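Local coordinates for THUMP domain-containing protein (Pyrococcus horikoshii, PDB 1VBK) that is of unknown function but, as a ThiI-like protein with a THUMP domain, probably binds RNA and ATP, at residues Asn2-Arg7 against Asn63-Val68; Asn29-Leu34 against Val39-Ile44; Arg50-Thr55 against Glu155-Lys160; Arg181-Leu186 against Asp245-Leu250; Leu193-Met198 against Asn225-Tyr230. All coordinates share one frame; numbering follows the deposited sequence.

Contact 1: Asn2-Arg7 against Asn63-Val68; sequences NVVIVR and NVLVRV
L65 meets V6 and V4 through a single methyl, its CD1. L65 CD1 lies 3.9 Å from V6 CG2. The same L65 CD1 lies 4.4 Å from V4 CG1, a looser touch. L65 comes from helix 58-65 and the two valines from strand 3-8. The leucine has CG anti to its carbonyl carbon (chi1 -62°) and is extended beyond it, which carries CD1 out from the helix to the strand. In V6, CG1 takes the place anti to the backbone N (chi1 176°) and leaves CG2, the branch beside that N, to meet the leucine. V4 has nearly the same torsion but offers the other branch, CG1. V6 and L65 cross at about a right angle and touch by one methyl each. The contact is small, 77 Å² in all. I74 touches both V4 and L65, and V6 also packs on I71 and I51. V3, I5 and R7 belong to the other face of the strand, where V3 and I5 touch Y162. From L65 to V68 the chain makes a type I turn, closed by V68 N to L65 O at 3.0 Å. No hydrogen bond joins the two segments. The contact is purely apolar and buried: between these segments, the second helix of the ferredoxin-like domain and its first strand meet by shape fit and exclusion of water.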
# COMPACT_ATOMS: atom_id res chain seq x y z
N ASN A 2 -32.91 4.18 22.81
CA ASN A 2 -31.92 3.21 23.21
C ASN A 2 -30.93 2.74 22.14
O ASN A 2 -30.12 1.86 22.40
CB ASN A 2 -32.61 1.99 23.85
CG ASN A 2 -33.77 1.47 23.03
OD1 ASN A 2 -33.94 1.83 21.86
ND2 ASN A 2 -34.57 0.60 23.62
N VAL A 3 -31.00 3.31 20.93
CA VAL A 3 -30.06 2.95 19.88
C VAL A 3 -29.79 4.12 18.94
O VAL A 3 -30.42 5.18 19.03
CB VAL A 3 -30.56 1.77 18.98
CG1 VAL A 3 -31.02 0.58 19.83
CG2 VAL A 3 -31.68 2.26 18.07
N VAL A 4 -28.83 3.91 18.05
CA VAL A 4 -28.50 4.89 17.03
C VAL A 4 -28.46 4.10 15.72
O VAL A 4 -27.76 3.09 15.63
CB VAL A 4 -27.12 5.56 17.24
CG1 VAL A 4 -26.80 6.46 16.05
CG2 VAL A 4 -27.12 6.40 18.51
N ILE A 5 -29.24 4.53 14.74
CA ILE A 5 -29.25 3.88 13.43
C ILE A 5 -28.23 4.60 12.57
O ILE A 5 -28.26 5.82 12.43
CB ILE A 5 -30.63 4.02 12.74
CG1 ILE A 5 -31.73 3.40 13.61
CG2 ILE A 5 -30.59 3.32 11.37
CD1 ILE A 5 -33.13 3.69 13.10
N VAL A 6 -27.30 3.84 12.00
CA VAL A 6 -26.27 4.41 11.14
C VAL A 6 -26.52 3.89 9.73
O VAL A 6 -26.51 2.68 9.50
CB VAL A 6 -24.87 4.00 11.62
CG1 VAL A 6 -23.81 4.53 10.64
CG2 VAL A 6 -24.63 4.55 13.02
N ARG A 7 -26.75 4.80 8.79
CA ARG A 7 -27.01 4.43 7.41
C ARG A 7 -25.82 4.78 6.53
O ARG A 7 -25.17 5.80 6.73
CB ARG A 7 -28.27 5.14 6.89
CG ARG A 7 -29.46 5.01 7.84
CD ARG A 7 -30.75 5.59 7.25
NE ARG A 7 -31.82 5.52 8.24
CZ ARG A 7 -31.98 6.41 9.22
NH1 ARG A 7 -31.15 7.44 9.34
NH2 ARG A 7 -32.96 6.24 10.10
N ASN A 63 -24.03 12.59 17.86
CA ASN A 63 -23.26 13.81 17.63
C ASN A 63 -21.79 13.55 17.34
O ASN A 63 -21.15 14.32 16.64
CB ASN A 63 -23.41 14.76 18.82
CG ASN A 63 -24.75 15.47 18.84
OD1 ASN A 63 -25.08 16.17 19.79
ND2 ASN A 63 -25.52 15.30 17.77
N VAL A 64 -21.26 12.45 17.88
CA VAL A 64 -19.86 12.09 17.62
C VAL A 64 -19.77 11.44 16.24
O VAL A 64 -18.90 11.78 15.44
CB VAL A 64 -19.35 11.06 18.66
CG1 VAL A 64 -18.03 10.46 18.19
CG2 VAL A 64 -19.18 11.72 20.02
N LEU A 65 -20.69 10.52 15.97
CA LEU A 65 -20.69 9.80 14.70
C LEU A 65 -20.84 10.67 13.46
O LEU A 65 -20.54 10.23 12.35
CB LEU A 65 -21.77 8.70 14.73
CG LEU A 65 -21.49 7.66 15.82
CD1 LEU A 65 -22.43 6.48 15.66
CD2 LEU A 65 -20.04 7.18 15.73
N VAL A 66 -21.31 11.90 13.64
CA VAL A 66 -21.43 12.81 12.51
C VAL A 66 -20.05 13.02 11.89
O VAL A 66 -19.93 13.29 10.69
CB VAL A 66 -21.98 14.20 12.95
CG1 VAL A 66 -21.90 15.19 11.79
CG2 VAL A 66 -23.41 14.08 13.43
N ARG A 67 -19.00 12.87 12.70
CA ARG A 67 -17.64 13.08 12.21
C ARG A 67 -16.95 11.84 11.63
O ARG A 67 -15.75 11.87 11.34
CB ARG A 67 -16.77 13.67 13.32
CG ARG A 67 -17.24 15.04 13.81
CD ARG A 67 -16.18 15.72 14.65
NE ARG A 67 -15.79 14.92 15.81
CZ ARG A 67 -16.50 14.82 16.93
NH1 ARG A 67 -16.06 14.06 17.93
NH2 ARG A 67 -17.63 15.49 17.07
N VAL A 68 -17.71 10.76 11.46
CA VAL A 68 -17.17 9.52 10.92
C VAL A 68 -17.51 9.38 9.44
O VAL A 68 -18.67 9.21 9.06
CB VAL A 68 -17.74 8.30 11.69
CG1 VAL A 68 -17.25 6.99 11.07
CG2 VAL A 68 -17.31 8.39 13.16

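Contact 2: Asn29-Leu34 against Val39-Ile44; sequences NIREAL and VPYKEI
V39 N donates to L34 O at 2.7 Å with a nearly straight N-H...O angle of 170°, which brings the chain after helix 19-36 back against it. The side chains close around L34. Its CD2 rests on V39 CB at 3.7 Å. Its other methyl, L34 CD1, meets Y41 CD2 at 3.9 Å, obliquely to the ring. The Y41 ring is placed by a chi1 of 71°, which sets CG between the backbone N and the carbonyl carbon. Its hydroxyl end then reaches R31, with Y41 OH 3.1 Å from R31 CG. The guanidinium of R31 turns elsewhere, bent at chi3, to a salt bridge with E32. I44 CD1 lies over one face of the Y41 ring, toward its rim. The same I44 CD1 lies 3.9 Å from R31 CA and also touches I30 CG2 at 4.1 Å. Deeper in, I30 packs on L65 and I51, and L34 on A61 and V53. K42 and E43 both face K54, a classic beta bulge. The arrangement is that of a ferredoxin-like fold, where the first helix covers the sheet and the chain returns from it into the second strand.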
# COMPACT_ATOMS: atom_id res chain seq x y z
N ASN A 29 -14.20 2.06 12.99
CA ASN A 29 -14.05 3.50 13.15
C ASN A 29 -15.09 4.07 14.11
O ASN A 29 -14.81 5.01 14.86
CB ASN A 29 -14.12 4.18 11.78
CG ASN A 29 -13.05 3.67 10.83
OD1 ASN A 29 -12.08 3.04 11.25
ND2 ASN A 29 -13.21 3.95 9.53
N ILE A 30 -16.29 3.50 14.10
CA ILE A 30 -17.36 3.95 14.98
C ILE A 30 -16.98 3.61 16.43
O ILE A 30 -17.17 4.43 17.33
CB ILE A 30 -18.70 3.27 14.59
CG1 ILE A 30 -19.22 3.90 13.29
CG2 ILE A 30 -19.73 3.41 15.73
CD1 ILE A 30 -20.43 3.21 12.69
N ARG A 31 -16.44 2.42 16.64
CA ARG A 31 -16.02 2.01 17.98
C ARG A 31 -14.92 2.95 18.49
O ARG A 31 -14.96 3.42 19.62
CB ARG A 31 -15.49 0.58 17.97
CG ARG A 31 -14.97 0.12 19.33
CD ARG A 31 -14.31 -1.25 19.23
NE ARG A 31 -13.24 -1.26 18.25
CZ ARG A 31 -12.08 -0.62 18.38
NH1 ARG A 31 -11.84 0.09 19.48
NH2 ARG A 31 -11.17 -0.68 17.42
N GLU A 32 -13.93 3.20 17.63
CA GLU A 32 -12.82 4.08 17.99
C GLU A 32 -13.31 5.47 18.37
O GLU A 32 -12.83 6.06 19.34
CB GLU A 32 -11.84 4.19 16.82
CG GLU A 32 -10.92 2.99 16.66
CD GLU A 32 -9.90 2.91 17.78
OE1 GLU A 32 -9.13 3.88 17.95
OE2 GLU A 32 -9.86 1.88 18.48
N ALA A 33 -14.28 5.99 17.62
CA ALA A 33 -14.83 7.31 17.89
C ALA A 33 -15.54 7.39 19.24
O ALA A 33 -15.30 8.31 20.02
CB ALA A 33 -15.79 7.70 16.78
N LEU A 34 -16.42 6.43 19.51
CA LEU A 34 -17.16 6.42 20.77
C LEU A 34 -16.24 6.21 21.97
O LEU A 34 -16.40 6.86 23.01
CB LEU A 34 -18.24 5.33 20.73
CG LEU A 34 -19.34 5.56 19.68
CD1 LEU A 34 -20.31 4.39 19.68
CD2 LEU A 34 -20.08 6.85 19.98
N VAL A 39 -18.03 7.74 25.03
CA VAL A 39 -19.48 7.60 24.93
C VAL A 39 -19.79 6.13 25.18
O VAL A 39 -19.33 5.26 24.44
CB VAL A 39 -20.01 7.98 23.53
CG1 VAL A 39 -21.52 7.81 23.49
CG2 VAL A 39 -19.64 9.42 23.20
N PRO A 40 -20.56 5.84 26.23
CA PRO A 40 -20.92 4.45 26.56
C PRO A 40 -21.82 3.83 25.49
O PRO A 40 -22.61 4.53 24.87
CB PRO A 40 -21.65 4.59 27.90
CG PRO A 40 -21.18 5.91 28.44
CD PRO A 40 -21.14 6.77 27.21
N TYR A 41 -21.68 2.53 25.29
CA TYR A 41 -22.49 1.79 24.33
C TYR A 41 -22.41 0.31 24.69
O TYR A 41 -21.39 -0.15 25.21
CB TYR A 41 -21.99 2.02 22.90
CG TYR A 41 -20.68 1.37 22.57
CD1 TYR A 41 -20.63 0.06 22.10
CD2 TYR A 41 -19.48 2.06 22.72
CE1 TYR A 41 -19.42 -0.55 21.78
CE2 TYR A 41 -18.26 1.46 22.41
CZ TYR A 41 -18.24 0.16 21.94
OH TYR A 41 -17.04 -0.43 21.63
N LYS A 42 -23.49 -0.42 24.43
CA LYS A 42 -23.56 -1.84 24.75
C LYS A 42 -23.08 -2.73 23.61
O LYS A 42 -22.33 -3.68 23.85
CB LYS A 42 -25.01 -2.22 25.09
CG LYS A 42 -25.62 -1.46 26.25
CD LYS A 42 -27.12 -1.70 26.30
CE LYS A 42 -27.77 -1.04 27.51
NZ LYS A 42 -27.34 -1.67 28.78
N GLU A 43 -23.53 -2.44 22.40
CA GLU A 43 -23.15 -3.22 21.23
C GLU A 43 -23.13 -2.40 19.95
O GLU A 43 -23.77 -1.35 19.86
CB GLU A 43 -24.15 -4.34 20.96
CG GLU A 43 -24.41 -5.34 22.04
CD GLU A 43 -25.39 -6.39 21.57
OE1 GLU A 43 -25.02 -7.17 20.65
OE2 GLU A 43 -26.52 -6.44 22.09
N ILE A 44 -22.40 -2.91 18.96
CA ILE A 44 -22.32 -2.31 17.64
C ILE A 44 -22.36 -3.49 16.68
O ILE A 44 -21.57 -4.43 16.81
CB ILE A 44 -20.99 -1.55 17.40
CG1 ILE A 44 -20.87 -0.37 18.37
CG2 ILE A 44 -20.92 -1.06 15.95
CD1 ILE A 44 -19.50 0.29 18.34

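Contact 3: Arg50-Thr55 against Glu155-Lys160; sequences RIIVKT and EIMQGK
R50 and E155 form a salt bridge, with R50 NE 2.8 Å from E155 OE1. The guanidinium and carboxylate planes stand 80° apart. NE meets OE1 on its syn side, and OE1 is tilted out of the guanidinium plane. A second, weak bond runs from R50 NH2 to E155 OE2 at 3.2 Å, with OE2 at the guanidinium edge and in its plane. Beside this pair, I52 CG1 and M157 CE meet tip to tip at 4.0 Å. M157 bends at chi3 (73°) to turn its methyl there. One shell out, R7 makes a salt bridge to E155 OE2, so two arginines gather round one buried carboxylate. I5 touches both R50 and E155. A methionine in place of R50 would probably leave E155 OE1 without its charged mate, though R7 would still pair with OE2. M157 is set by a type I' turn to K160, closed by K160 N to M157 O at 3.1 Å, with M157 N to K160 O completing the pair. Q158 and G159 both have positive phi in it, and glycine suits this well. The turn makes a tight two-residue beta hairpin of the THUMP domain, docked here on a strand of the ferredoxin-like domain.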
# COMPACT_ATOMS: atom_id res chain seq x y z
N ARG A 50 -27.64 -1.94 7.51
CA ARG A 50 -27.68 -0.90 8.54
C ARG A 50 -26.73 -1.27 9.67
O ARG A 50 -26.45 -2.44 9.91
CB ARG A 50 -29.09 -0.79 9.14
CG ARG A 50 -30.14 -0.16 8.25
CD ARG A 50 -29.99 1.35 8.26
NE ARG A 50 -31.19 2.02 7.77
CZ ARG A 50 -31.52 2.13 6.48
NH1 ARG A 50 -30.74 1.62 5.55
NH2 ARG A 50 -32.62 2.78 6.14
N ILE A 51 -26.24 -0.25 10.37
CA ILE A 51 -25.40 -0.48 11.53
C ILE A 51 -26.22 0.05 12.70
O ILE A 51 -26.79 1.14 12.63
CB ILE A 51 -24.05 0.26 11.44
CG1 ILE A 51 -23.10 -0.54 10.54
CG2 ILE A 51 -23.44 0.42 12.84
CD1 ILE A 51 -21.79 0.18 10.24
N ILE A 52 -26.31 -0.74 13.75
CA ILE A 52 -27.05 -0.35 14.93
C ILE A 52 -26.09 -0.26 16.09
O ILE A 52 -25.30 -1.18 16.33
CB ILE A 52 -28.15 -1.40 15.28
CG1 ILE A 52 -29.18 -1.51 14.15
CG2 ILE A 52 -28.83 -1.02 16.60
CD1 ILE A 52 -30.01 -0.26 13.92
N VAL A 53 -26.15 0.86 16.81
CA VAL A 53 -25.32 1.06 17.98
C VAL A 53 -26.27 1.04 19.17
O VAL A 53 -27.08 1.95 19.32
CB VAL A 53 -24.60 2.43 17.97
CG1 VAL A 53 -23.79 2.61 19.25
CG2 VAL A 53 -23.71 2.55 16.76
N LYS A 54 -26.22 -0.01 19.99
CA LYS A 54 -27.09 -0.07 21.16
C LYS A 54 -26.40 0.75 22.24
O LYS A 54 -25.28 0.42 22.65
CB LYS A 54 -27.28 -1.51 21.65
CG LYS A 54 -28.29 -2.33 20.86
CD LYS A 54 -28.41 -3.73 21.47
CE LYS A 54 -29.45 -4.57 20.75
NZ LYS A 54 -29.43 -5.98 21.25
N THR A 55 -27.06 1.81 22.70
CA THR A 55 -26.50 2.69 23.73
C THR A 55 -27.56 3.52 24.45
O THR A 55 -28.57 3.91 23.86
CB THR A 55 -25.48 3.67 23.13
OG1 THR A 55 -25.09 4.62 24.12
CG2 THR A 55 -26.10 4.42 21.94
N GLU A 155 -38.28 1.95 11.00
CA GLU A 155 -37.55 0.92 10.28
C GLU A 155 -37.79 -0.40 11.00
O GLU A 155 -37.58 -0.51 12.21
CB GLU A 155 -36.05 1.26 10.24
CG GLU A 155 -35.74 2.47 9.36
CD GLU A 155 -34.25 2.71 9.17
OE1 GLU A 155 -33.47 1.74 9.29
OE2 GLU A 155 -33.88 3.86 8.88
N ILE A 156 -38.25 -1.40 10.26
CA ILE A 156 -38.53 -2.71 10.85
C ILE A 156 -37.51 -3.72 10.34
O ILE A 156 -37.29 -3.86 9.14
CB ILE A 156 -39.95 -3.18 10.51
CG1 ILE A 156 -40.95 -2.08 10.90
CG2 ILE A 156 -40.27 -4.47 11.26
CD1 ILE A 156 -42.39 -2.42 10.59
N MET A 157 -36.89 -4.43 11.27
CA MET A 157 -35.87 -5.39 10.91
C MET A 157 -35.84 -6.54 11.91
O MET A 157 -35.67 -6.33 13.11
CB MET A 157 -34.52 -4.67 10.87
CG MET A 157 -33.31 -5.53 10.58
SD MET A 157 -31.87 -4.48 10.25
CE MET A 157 -31.50 -3.86 11.90
N GLN A 158 -36.03 -7.76 11.40
CA GLN A 158 -36.01 -8.96 12.23
C GLN A 158 -36.82 -8.85 13.52
O GLN A 158 -36.29 -9.03 14.61
CB GLN A 158 -34.56 -9.33 12.57
CG GLN A 158 -33.69 -9.56 11.36
CD GLN A 158 -32.27 -10.01 11.71
OE1 GLN A 158 -31.41 -10.08 10.85
NE2 GLN A 158 -32.04 -10.30 12.99
N GLY A 159 -38.11 -8.55 13.39
CA GLY A 159 -38.98 -8.47 14.55
C GLY A 159 -38.84 -7.27 15.47
O GLY A 159 -39.52 -7.19 16.50
N LYS A 160 -37.97 -6.33 15.12
CA LYS A 160 -37.78 -5.13 15.93
C LYS A 160 -38.14 -3.90 15.10
O LYS A 160 -37.89 -3.87 13.90
CB LYS A 160 -36.32 -4.99 16.39
CG LYS A 160 -35.78 -6.16 17.20
CD LYS A 160 -36.47 -6.29 18.55
CE LYS A 160 -35.84 -7.40 19.37
NZ LYS A 160 -36.55 -7.59 20.67

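Contact 4: Arg181-Leu186 against Asp245-Leu250; sequences RMIGIL and DRVLKL
I183 reaches V247 and L250 with two different branches because its chi1 of 59° sets CG1 between the backbone N and the carbonyl carbon. The setting is the Rossmann-like alpha/beta fold of the HUP clan. The same torsion puts I183 CG2 beside the backbone N. From there I183 CG2 meets L250 CD2 at 4.2 Å, the two side chains slanting past each other. L250 has its CG on the far side from its own N (chi1 -165°), which brings CD2 toward the strand. Strand 181-185 is central in a parallel sheet of order 3-2-1-4-5, and helix 244-254 packs over one face of it. That helix links strand 239-241 to strand 258-260, so it passes over the middle of the sheet. V247 also touches I210, and L250 touches V208, both of strand 204-210. M182 and L186 belong to the other face, against helix 189-200. At the start of the strand, R181 pairs with E204 and bonds to the carbonyl of D253 of the second subunit. No hydrogen bond crosses between the two segments. The nearest approach is I183 CD1 to V247 CG1, 3.7 Å, with the side chains at about a right angle.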
# COMPACT_ATOMS: atom_id res chain seq x y z
N ARG A 181 -3.65 3.71 2.48
CA ARG A 181 -2.94 4.62 3.36
C ARG A 181 -1.96 5.53 2.62
O ARG A 181 -1.23 5.08 1.73
CB ARG A 181 -2.18 3.80 4.42
CG ARG A 181 -1.08 4.56 5.14
CD ARG A 181 -0.29 3.61 6.03
NE ARG A 181 -1.08 3.16 7.16
CZ ARG A 181 -0.78 2.12 7.93
NH1 ARG A 181 0.31 1.41 7.68
NH2 ARG A 181 -1.55 1.81 8.96
N MET A 182 -1.95 6.80 2.99
CA MET A 182 -1.07 7.78 2.37
C MET A 182 -0.51 8.70 3.45
O MET A 182 -1.02 8.73 4.57
CB MET A 182 -1.84 8.66 1.38
CG MET A 182 -2.57 7.92 0.28
SD MET A 182 -3.27 9.11 -0.86
CE MET A 182 -3.93 8.03 -2.13
N ILE A 183 0.56 9.42 3.13
CA ILE A 183 1.10 10.38 4.08
C ILE A 183 0.58 11.71 3.58
O ILE A 183 0.37 11.89 2.38
CB ILE A 183 2.65 10.42 4.11
CG1 ILE A 183 3.19 10.80 2.73
CG2 ILE A 183 3.21 9.09 4.59
CD1 ILE A 183 4.70 11.06 2.71
N GLY A 184 0.36 12.64 4.50
CA GLY A 184 -0.13 13.95 4.10
C GLY A 184 0.87 14.97 4.60
O GLY A 184 1.15 15.03 5.79
N ILE A 185 1.43 15.76 3.68
CA ILE A 185 2.40 16.77 4.08
C ILE A 185 1.61 17.95 4.63
O ILE A 185 0.96 18.68 3.88
CB ILE A 185 3.27 17.22 2.89
CG1 ILE A 185 3.93 16.01 2.23
CG2 ILE A 185 4.34 18.19 3.37
CD1 ILE A 185 4.79 15.18 3.16
N LEU A 186 1.67 18.12 5.94
CA LEU A 186 0.94 19.17 6.64
C LEU A 186 1.82 20.35 7.04
O LEU A 186 2.81 20.19 7.76
CB LEU A 186 0.27 18.57 7.88
CG LEU A 186 -0.61 19.42 8.79
CD1 LEU A 186 -1.83 19.92 8.02
CD2 LEU A 186 -1.04 18.59 9.98
N ASP A 245 15.00 12.08 3.87
CA ASP A 245 15.29 10.66 4.01
C ASP A 245 14.31 10.01 4.98
O ASP A 245 13.87 8.88 4.76
CB ASP A 245 16.74 10.44 4.46
CG ASP A 245 17.11 11.24 5.70
OD1 ASP A 245 16.31 12.09 6.12
OD2 ASP A 245 18.21 11.03 6.25
N ARG A 246 13.94 10.73 6.03
CA ARG A 246 12.99 10.21 7.02
C ARG A 246 11.59 10.02 6.42
O ARG A 246 10.84 9.14 6.83
CB ARG A 246 12.92 11.15 8.22
CG ARG A 246 14.24 11.32 8.97
CD ARG A 246 14.70 10.01 9.61
NE ARG A 246 13.67 9.44 10.47
CZ ARG A 246 13.78 8.28 11.12
NH1 ARG A 246 14.89 7.56 11.01
NH2 ARG A 246 12.78 7.84 11.87
N VAL A 247 11.24 10.86 5.45
CA VAL A 247 9.94 10.75 4.79
C VAL A 247 9.90 9.47 3.95
O VAL A 247 8.92 8.73 3.97
CB VAL A 247 9.66 11.97 3.88
CG1 VAL A 247 8.33 11.80 3.17
CG2 VAL A 247 9.65 13.25 4.72
N LEU A 248 10.97 9.23 3.20
CA LEU A 248 11.05 8.03 2.37
C LEU A 248 11.03 6.80 3.27
O LEU A 248 10.39 5.80 2.93
CB LEU A 248 12.34 8.04 1.53
CG LEU A 248 12.41 9.13 0.45
CD1 LEU A 248 13.80 9.16 -0.17
CD2 LEU A 248 11.34 8.87 -0.60
N LYS A 249 11.71 6.88 4.41
CA LYS A 249 11.73 5.76 5.34
C LYS A 249 10.31 5.46 5.84
O LYS A 249 9.92 4.30 5.94
CB LYS A 249 12.63 6.07 6.54
CG LYS A 249 12.70 4.95 7.58
CD LYS A 249 13.68 5.30 8.70
CE LYS A 249 13.67 4.25 9.80
NZ LYS A 249 14.00 2.89 9.29
N LEU A 250 9.55 6.52 6.13
CA LEU A 250 8.18 6.38 6.61
C LEU A 250 7.32 5.71 5.54
O LEU A 250 6.52 4.82 5.83
CB LEU A 250 7.61 7.77 6.93
CG LEU A 250 6.34 7.88 7.78
CD1 LEU A 250 6.61 7.38 9.20
CD2 LEU A 250 5.88 9.33 7.81

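Contact 5: Leu193-Met198 against Asn225-Tyr230; sequences LAIFLM and NLLKRY
Helix 189-200 packs here against 225-230, at the end of helix 215-228, through an edge-to-face aromatic pair, F196 and Y230, and through L227, which meets I195 and F196. The two helices are the first two connections of the Rossmann-like HUP fold and lie on the same face of its parallel sheet. F196 turns its edge to the face of Y230, with planes 73° apart and centroids at 5.1 Å. Its CE2 sits 3.6 Å above the Y230 plane, over the ring centre. The F196 torsion puts CG anti to the backbone N (chi1 178°), which swings the ring out toward Y230. W171 and F69 also meet F196 edge-to-face, and L305 touches both rings. A diol, probably from the crystallisation liquor, lies about 4 Å from the F196 side chain. A serine in place of Y230 would probably open a gap beside F196 and leave its CE2 edge without the ring it points into. L227 fills in closer to the sheet. L227 CD1 touches I195 CG2 at 4.2 Å, crossing it at about a right angle. The other methyl, L227 CD2, rests at 3.8 Å from F196 CB and lies at the edge of the phenyl ring, near its plane.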
# COMPACT_ATOMS: atom_id res chain seq x y z
N LEU A 193 -6.75 21.07 4.79
CA LEU A 193 -8.01 20.86 4.08
C LEU A 193 -7.81 19.75 3.04
O LEU A 193 -8.72 18.96 2.79
CB LEU A 193 -8.46 22.15 3.38
CG LEU A 193 -9.73 22.05 2.54
CD1 LEU A 193 -10.91 21.59 3.41
CD2 LEU A 193 -10.03 23.40 1.91
N ALA A 194 -6.62 19.72 2.45
CA ALA A 194 -6.29 18.71 1.46
C ALA A 194 -6.38 17.33 2.13
O ALA A 194 -6.92 16.39 1.57
CB ALA A 194 -4.89 18.94 0.92
N ILE A 195 -5.83 17.24 3.33
CA ILE A 195 -5.84 15.99 4.09
C ILE A 195 -7.27 15.61 4.46
O ILE A 195 -7.66 14.45 4.35
CB ILE A 195 -4.98 16.11 5.36
CG1 ILE A 195 -3.50 16.20 4.95
CG2 ILE A 195 -5.22 14.91 6.28
CD1 ILE A 195 -2.54 16.46 6.08
N PHE A 196 -8.05 16.59 4.90
CA PHE A 196 -9.43 16.35 5.27
C PHE A 196 -10.20 15.75 4.09
O PHE A 196 -10.93 14.77 4.25
CB PHE A 196 -10.08 17.66 5.74
CG PHE A 196 -11.54 17.53 6.10
CD1 PHE A 196 -12.52 17.51 5.11
CD2 PHE A 196 -11.93 17.41 7.43
CE1 PHE A 196 -13.87 17.38 5.44
CE2 PHE A 196 -13.28 17.27 7.77
CZ PHE A 196 -14.25 17.26 6.77
N LEU A 197 -10.02 16.33 2.91
CA LEU A 197 -10.71 15.85 1.71
C LEU A 197 -10.34 14.41 1.34
O LEU A 197 -11.19 13.66 0.86
CB LEU A 197 -10.41 16.78 0.53
CG LEU A 197 -10.95 18.21 0.67
CD1 LEU A 197 -10.38 19.09 -0.44
CD2 LEU A 197 -12.47 18.19 0.61
N MET A 198 -9.09 14.03 1.56
CA MET A 198 -8.65 12.68 1.23
C MET A 198 -9.15 11.66 2.26
O MET A 198 -9.48 10.52 1.90
CB MET A 198 -7.13 12.62 1.12
CG MET A 198 -6.57 13.42 -0.05
SD MET A 198 -7.26 12.87 -1.62
CE MET A 198 -6.46 11.28 -1.81
N ASN A 225 -4.70 18.86 15.54
CA ASN A 225 -5.67 18.63 16.61
C ASN A 225 -7.10 18.75 16.09
O ASN A 225 -7.99 18.02 16.55
CB ASN A 225 -5.47 19.62 17.76
CG ASN A 225 -4.19 19.36 18.53
OD1 ASN A 225 -3.93 18.23 18.95
ND2 ASN A 225 -3.39 20.39 18.73
N LEU A 226 -7.33 19.65 15.15
CA LEU A 226 -8.65 19.84 14.57
C LEU A 226 -8.97 18.67 13.63
O LEU A 226 -10.08 18.15 13.63
CB LEU A 226 -8.71 21.14 13.78
CG LEU A 226 -8.56 22.45 14.57
CD1 LEU A 226 -8.51 23.62 13.60
CD2 LEU A 226 -9.72 22.60 15.54
N LEU A 227 -7.98 18.26 12.83
CA LEU A 227 -8.15 17.15 11.90
C LEU A 227 -8.36 15.82 12.62
O LEU A 227 -9.06 14.94 12.12
CB LEU A 227 -6.93 17.04 10.98
CG LEU A 227 -6.77 18.07 9.87
CD1 LEU A 227 -5.41 17.91 9.19
CD2 LEU A 227 -7.89 17.90 8.86
N LYS A 228 -7.74 15.68 13.79
CA LYS A 228 -7.85 14.44 14.54
C LYS A 228 -9.29 14.05 14.85
O LYS A 228 -9.62 12.87 14.91
CB LYS A 228 -7.04 14.53 15.84
CG LYS A 228 -6.47 13.19 16.28
CD LYS A 228 -5.66 13.29 17.55
CE LYS A 228 -4.94 11.98 17.83
NZ LYS A 228 -5.86 10.81 17.72
N ARG A 229 -10.15 15.06 15.04
CA ARG A 229 -11.56 14.83 15.36
C ARG A 229 -12.34 14.23 14.20
O ARG A 229 -13.55 14.01 14.30
CB ARG A 229 -12.22 16.14 15.77
CG ARG A 229 -11.56 16.82 16.96
CD ARG A 229 -12.22 18.17 17.26
NE ARG A 229 -13.62 18.03 17.64
CZ ARG A 229 -14.65 18.39 16.87
NH1 ARG A 229 -14.44 18.90 15.67
NH2 ARG A 229 -15.89 18.24 17.32
N TYR A 230 -11.65 13.97 13.10
CA TYR A 230 -12.26 13.40 11.90
C TYR A 230 -11.41 12.24 11.38
O TYR A 230 -11.58 11.80 10.25
CB TYR A 230 -12.32 14.47 10.80
CG TYR A 230 -13.34 15.56 11.02
CD1 TYR A 230 -14.67 15.38 10.64
CD2 TYR A 230 -12.97 16.77 11.61
CE1 TYR A 230 -15.61 16.39 10.84
CE2 TYR A 230 -13.91 17.78 11.81
CZ TYR A 230 -15.23 17.58 11.43
OH TYR A 230 -16.16 18.57 11.63

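How the contacts relate
Contacts 1, 2 and 3 share one mixed sheet, and contacts 4 and 5 belong to the parallel sheet of the HUP-like domain. Contacts 1 and 2 share a face of the first sheet and touch where L65 CD2 meets I30 CG2 at 3.8 Å. Contact 3 lies on the other face and is the only one with a salt bridge between its segments. Contacts 4 and 5 lie on opposite faces of their sheet, with strand 181-185 between them. Contact 2 is partly buried; the others are buried. Contacts 1 and 4 are aliphatic, whereas contact 5 adds an aromatic pair and contact 2 a backbone hydrogen bond. R67 joins the two halves through a probable hydrogen bond to R229 O.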